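Local atomic coordinates of phosphoenolpyruvate-protein phosphotransferase (Coxiella burnetii, PDB entry 3TRC), a protein that probably transfers a phosphoryl group from phosphoenolpyruvate to a histidine of a protein, the present chain being its GAF domain. Residues I118-I132 and C148-A160. Numbering follows the deposited sequence. Where two conformers were deposited one is given.
Sequences IPIIEQGELLGILVI and CVTLAIHLAAEIA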
loop_
_atom_site.group_PDB
_atom_site.type_symbol
_atom_site.label_atom_id
_atom_site.label_comp_id
_atom_site.label_asym_id
_atom_site.label_seq_id
_atom_site.Cartn_x
_atom_site.Cartn_y
_atom_site.Cartn_z
ATOM N N ILE A 118 1.835 2.333 -16.450
ATOM C CA ILE A 118 2.480 2.767 -15.220
ATOM C C ILE A 118 3.804 2.045 -14.998
ATOM O O ILE A 118 3.861 0.815 -14.989
ATOM C CB ILE A 118 1.542 2.523 -14.021
ATOM C CG1 ILE A 118 0.284 3.375 -14.174
ATOM C CG2 ILE A 118 2.241 2.810 -12.703
ATOM C CD1 ILE A 118 -0.602 3.339 -12.986
ATOM N N PRO A 119 4.883 2.808 -14.815
ATOM C CA PRO A 119 6.175 2.164 -14.591
ATOM C C PRO A 119 6.232 1.569 -13.193
ATOM O O PRO A 119 5.747 2.168 -12.229
ATOM C CB PRO A 119 7.169 3.320 -14.735
ATOM C CG PRO A 119 6.389 4.523 -14.338
ATOM C CD PRO A 119 4.978 4.278 -14.781
ATOM N N ILE A 120 6.797 0.373 -13.099
ATOM C CA ILE A 120 6.979 -0.279 -11.808
ATOM C C ILE A 120 8.431 -0.099 -11.425
ATOM O O ILE A 120 9.317 -0.708 -12.021
ATOM C CB ILE A 120 6.617 -1.772 -11.873
ATOM C CG1 ILE A 120 5.149 -1.941 -12.302
ATOM C CG2 ILE A 120 6.873 -2.436 -10.523
ATOM C CD1 ILE A 120 4.709 -3.388 -12.504
ATOM N N ILE A 121 8.670 0.767 -10.443
ATOM C CA ILE A 121 10.014 1.219 -10.120
ATOM C C ILE A 121 10.324 0.978 -8.651
ATOM O O ILE A 121 9.557 1.365 -7.769
ATOM C CB ILE A 121 10.173 2.731 -10.417
ATOM C CG1 ILE A 121 9.813 3.030 -11.874
ATOM C CG2 ILE A 121 11.590 3.201 -10.089
ATOM C CD1 ILE A 121 9.665 4.506 -12.188
ATOM N N GLU A 122 11.450 0.324 -8.402
ATOM C CA GLU A 122 11.914 0.083 -7.047
ATOM C C GLU A 122 13.141 0.939 -6.803
ATOM O O GLU A 122 14.194 0.701 -7.389
ATOM C CB GLU A 122 12.253 -1.393 -6.852
ATOM C CG GLU A 122 12.970 -1.700 -5.547
ATOM C CD GLU A 122 12.064 -1.585 -4.337
ATOM O OE1 GLU A 122 10.837 -1.422 -4.518
ATOM O OE2 GLU A 122 12.583 -1.661 -3.204
ATOM N N GLN A 123 12.990 1.943 -5.945
ATOM C CA GLN A 123 14.085 2.852 -5.619
ATOM C C GLN A 123 14.872 3.304 -6.849
ATOM O O GLN A 123 16.097 3.211 -6.876
ATOM C CB GLN A 123 15.029 2.205 -4.606
ATOM C CG GLN A 123 14.411 2.000 -3.238
ATOM C CD GLN A 123 15.432 1.577 -2.203
ATOM O OE1 GLN A 123 15.426 2.065 -1.075
ATOM N NE2 GLN A 123 16.319 0.664 -2.584
ATOM N N GLY A 124 14.164 3.786 -7.865
ATOM C CA GLY A 124 14.802 4.318 -9.057
ATOM C C GLY A 124 15.151 3.308 -10.135
ATOM O O GLY A 124 15.599 3.686 -11.220
ATOM N N GLU A 125 14.954 2.024 -9.847
ATOM C CA GLU A 125 15.225 0.973 -10.824
ATOM C C GLU A 125 13.925 0.456 -11.439
ATOM O O GLU A 125 13.067 -0.056 -10.725
ATOM C CB GLU A 125 15.977 -0.187 -10.168
ATOM C CG GLU A 125 16.349 -1.310 -11.130
ATOM C CD GLU A 125 16.950 -2.522 -10.433
ATOM O OE1 GLU A 125 17.043 -2.520 -9.186
ATOM O OE2 GLU A 125 17.328 -3.485 -11.137
ATOM N N LEU A 126 13.785 0.583 -12.757
ATOM C CA LEU A 126 12.608 0.057 -13.457
ATOM C C LEU A 126 12.587 -1.467 -13.437
ATOM O O LEU A 126 13.525 -2.112 -13.904
ATOM C CB LEU A 126 12.570 0.540 -14.908
ATOM C CG LEU A 126 11.333 0.110 -15.698
ATOM C CD1 LEU A 126 10.123 0.914 -15.236
ATOM C CD2 LEU A 126 11.550 0.263 -17.200
ATOM N N LEU A 127 11.505 -2.042 -12.915
ATOM C CA LEU A 127 11.392 -3.495 -12.815
ATOM C C LEU A 127 10.340 -4.060 -13.757
ATOM O O LEU A 127 10.343 -5.252 -14.061
ATOM C CB LEU A 127 11.028 -3.907 -11.388
ATOM C CG LEU A 127 12.025 -3.522 -10.299
ATOM C CD1 LEU A 127 11.601 -4.125 -8.965
ATOM C CD2 LEU A 127 13.433 -3.971 -10.680
ATOM N N GLY A 128 9.414 -3.216 -14.186
ATOM C CA GLY A 128 8.352 -3.690 -15.046
ATOM C C GLY A 128 7.373 -2.600 -15.399
ATOM O O GLY A 128 7.619 -1.418 -15.139
ATOM N N ILE A 129 6.258 -3.005 -15.997
ATOM C CA ILE A 129 5.222 -2.076 -16.422
ATOM C C ILE A 129 3.850 -2.659 -16.146
ATOM O O ILE A 129 3.602 -3.837 -16.406
ATOM C CB ILE A 129 5.297 -1.796 -17.929
ATOM C CG1 ILE A 129 6.735 -1.493 -18.360
ATOM C CG2 ILE A 129 4.350 -0.656 -18.299
ATOM C CD1 ILE A 129 7.201 -0.101 -18.000
ATOM N N LEU A 130 2.955 -1.825 -15.626
ATOM C CA LEU A 130 1.560 -2.209 -15.428
ATOM C C LEU A 130 0.720 -1.500 -16.484
ATOM O O LEU A 130 0.805 -0.285 -16.636
ATOM C CB LEU A 130 1.106 -1.811 -14.019
ATOM C CG LEU A 130 -0.365 -2.020 -13.649
ATOM C CD1 LEU A 130 -0.652 -3.505 -13.541
ATOM C CD2 LEU A 130 -0.700 -1.312 -12.336
ATOM N N VAL A 131 -0.081 -2.263 -17.224
ATOM C CA VAL A 131 -0.841 -1.703 -18.339
ATOM C C VAL A 131 -2.324 -1.979 -18.148
ATOM O O VAL A 131 -2.740 -3.134 -18.082
ATOM C CB VAL A 131 -0.410 -2.284 -19.701
ATOM C CG1 VAL A 131 -1.281 -1.704 -20.821
ATOM C CG2 VAL A 131 1.063 -2.005 -19.976
ATOM N N ILE A 132 -3.111 -0.910 -18.073
ATOM C CA ILE A 132 -4.550 -1.022 -17.884
ATOM C C ILE A 132 -5.249 -0.470 -19.129
ATOM O O ILE A 132 -4.898 0.593 -19.623
ATOM C CB ILE A 132 -5.022 -0.250 -16.625
ATOM C CG1 ILE A 132 -4.211 -0.662 -15.388
ATOM C CG2 ILE A 132 -6.502 -0.496 -16.378
ATOM C CD1 ILE A 132 -3.018 0.243 -15.100
ATOM N N CYS A 148 -3.660 3.208 -9.061
ATOM C CA CYS A 148 -2.770 2.315 -9.798
ATOM C C CYS A 148 -1.290 2.594 -9.521
ATOM O O CYS A 148 -0.477 1.669 -9.451
ATOM C CB CYS A 148 -3.071 2.387 -11.298
ATOM S SG CYS A 148 -4.622 1.638 -11.822
ATOM N N VAL A 149 -0.936 3.866 -9.373
ATOM C CA VAL A 149 0.440 4.242 -9.071
ATOM C C VAL A 149 0.825 3.756 -7.681
ATOM O O VAL A 149 1.888 3.166 -7.487
ATOM C CB VAL A 149 0.655 5.761 -9.191
ATOM C CG1 VAL A 149 1.973 6.174 -8.543
ATOM C CG2 VAL A 149 0.615 6.178 -10.649
ATOM N N THR A 150 -0.053 3.998 -6.712
ATOM C CA THR A 150 0.194 3.563 -5.346
ATOM C C THR A 150 0.356 2.052 -5.304
ATOM O O THR A 150 1.244 1.525 -4.621
ATOM C CB THR A 150 -0.953 4.017 -4.407
ATOM O OG1 THR A 150 -1.067 5.440 -4.471
ATOM C CG2 THR A 150 -0.662 3.611 -2.978
ATOM N N LEU A 151 -0.483 1.353 -6.061
ATOM C CA LEU A 151 -0.407 -0.098 -6.169
ATOM C C LEU A 151 0.925 -0.560 -6.771
ATOM O O LEU A 151 1.524 -1.529 -6.300
ATOM C CB LEU A 151 -1.564 -0.615 -7.014
ATOM C CG LEU A 151 -1.682 -2.127 -7.184
ATOM C CD1 LEU A 151 -1.819 -2.802 -5.825
ATOM C CD2 LEU A 151 -2.861 -2.464 -8.078
ATOM N N ALA A 152 1.378 0.133 -7.812
ATOM C CA ALA A 152 2.622 -0.231 -8.484
ATOM C C ALA A 152 3.835 -0.166 -7.556
ATOM O O ALA A 152 4.816 -0.886 -7.754
ATOM C CB ALA A 152 2.849 0.650 -9.712
ATOM N N ILE A 153 3.782 0.713 -6.561
ATOM C CA ILE A 153 4.843 0.778 -5.562
ATOM C C ILE A 153 4.912 -0.545 -4.807
ATOM O O ILE A 153 5.993 -1.067 -4.535
ATOM C CB ILE A 153 4.615 1.939 -4.582
ATOM C CG1 ILE A 153 4.599 3.258 -5.359
ATOM C CG2 ILE A 153 5.687 1.952 -3.503
ATOM C CD1 ILE A 153 4.165 4.453 -4.554
ATOM N N HIS A 154 3.744 -1.089 -4.488
ATOM C CA HIS A 154 3.648 -2.366 -3.793
ATOM C C HIS A 154 4.189 -3.474 -4.696
ATOM O O HIS A 154 4.971 -4.315 -4.265
ATOM C CB HIS A 154 2.183 -2.629 -3.427
ATOM C CG HIS A 154 1.986 -3.629 -2.331
ATOM N ND1 HIS A 154 3.025 -4.336 -1.758
ATOM C CD2 HIS A 154 0.862 -4.045 -1.703
ATOM C CE1 HIS A 154 2.548 -5.139 -0.827
ATOM N NE2 HIS A 154 1.235 -4.985 -0.773
ATOM N N LEU A 155 3.762 -3.471 -5.957
ATOM C CA LEU A 155 4.223 -4.464 -6.920
ATOM C C LEU A 155 5.739 -4.430 -7.094
ATOM O O LEU A 155 6.378 -5.475 -7.217
ATOM C CB LEU A 155 3.532 -4.263 -8.267
ATOM C CG LEU A 155 2.004 -4.371 -8.210
ATOM C CD1 LEU A 155 1.403 -4.123 -9.580
ATOM C CD2 LEU A 155 1.586 -5.732 -7.680
ATOM N N ALA A 156 6.312 -3.231 -7.105
ATOM C CA ALA A 156 7.762 -3.089 -7.220
ATOM C C ALA A 156 8.468 -3.792 -6.065
ATOM O O ALA A 156 9.457 -4.507 -6.262
ATOM C CB ALA A 156 8.158 -1.615 -7.273
ATOM N N ALA A 157 7.956 -3.593 -4.855
ATOM C CA ALA A 157 8.546 -4.217 -3.677
ATOM C C ALA A 157 8.438 -5.731 -3.755
ATOM O O ALA A 157 9.373 -6.447 -3.411
ATOM C CB ALA A 157 7.878 -3.703 -2.404
ATOM N N GLU A 158 7.290 -6.218 -4.207
ATOM C CA GLU A 158 7.076 -7.655 -4.328
ATOM C C GLU A 158 8.011 -8.286 -5.362
ATOM O O GLU A 158 8.580 -9.350 -5.131
ATOM C CB GLU A 158 5.608 -7.947 -4.644
ATOM C CG GLU A 158 4.651 -7.454 -3.552
ATOM C CD GLU A 158 4.834 -8.192 -2.233
ATOM O OE1 GLU A 158 4.866 -9.436 -2.258
ATOM O OE2 GLU A 158 4.956 -7.534 -1.176
ATOM N N ILE A 159 8.180 -7.625 -6.502
ATOM C CA ILE A 159 9.112 -8.099 -7.511
ATOM C C ILE A 159 10.563 -8.057 -7.014
ATOM O O ILE A 159 11.328 -9.003 -7.208
ATOM C CB ILE A 159 8.967 -7.292 -8.814
ATOM C CG1 ILE A 159 7.545 -7.467 -9.361
ATOM C CG2 ILE A 159 10.028 -7.707 -9.830
ATOM C CD1 ILE A 159 7.223 -6.602 -10.577
ATOM N N ALA A 160 10.936 -6.961 -6.367
ATOM C CA ALA A 160 12.286 -6.839 -5.831
ATOM C C ALA A 160 12.574 -7.927 -4.801
ATOM O O ALA A 160 13.674 -8.484 -4.756
ATOM C CB ALA A 160 12.499 -5.459 -5.231
HETATM O O HOH W 1 8.663 0.273 -3.672
#
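Ile120 sets its CG2 methyl on the backbone of helix 148-160 at Ala156, CG2 to CA 3.5 Å, closer than carbons usually pack. Alanine suits this place because its single methyl takes little room between strand and helix; the axes of strand 118-122 and the helix approach to 6.9 Å. With CG1 beside the backbone N (chi1 -59°), CG2 stands anti to that N and reaches Ala156, while CD1 of Ile159 closes over the same methyl. One turn earlier, Ala152 offers its CB to CG2 of Ile118 at 3.7 Å, so alanines four residues apart form a smooth track for the beta-branched side chains of the strand. Ala156 CB also lies 3.3 Å from the carbonyl O of Ile121.

The neighbouring strand 125-132 stands farther off, its axis 8.9 Å from that of the helix, and Leu127, Leu130 and Ile132 fill the larger gap. Leu127, in the classic beta bulge where it and Gly128 both face Ile120, lowers CD1 to 4.0 Å from Ile159 CG2. Leu130 and Ile132 continue this apolar layer more loosely toward Leu155 and the sulfur of Cys148, and Leu45 and Cys43 of strand 42-49 extend it.

At Glu122 the backbones remain close, but the side chain is partly exposed and the contact turns polar and watered. With CG anti to the backbone N (chi1 170°), Glu122 lays CG 3.8 Å from Ala160 CB; the bend at chi2 (72°) then carries the carboxylate alongside the helix, where a water lies within hydrogen-bonding distance of OE1 (2.9 Å) and the carbonyl O of Ile153. The helix thus covers one face of the antiparallel GAF sheet through apolar contact and close fit, with polar linkage across the two segments left to a water at the margin.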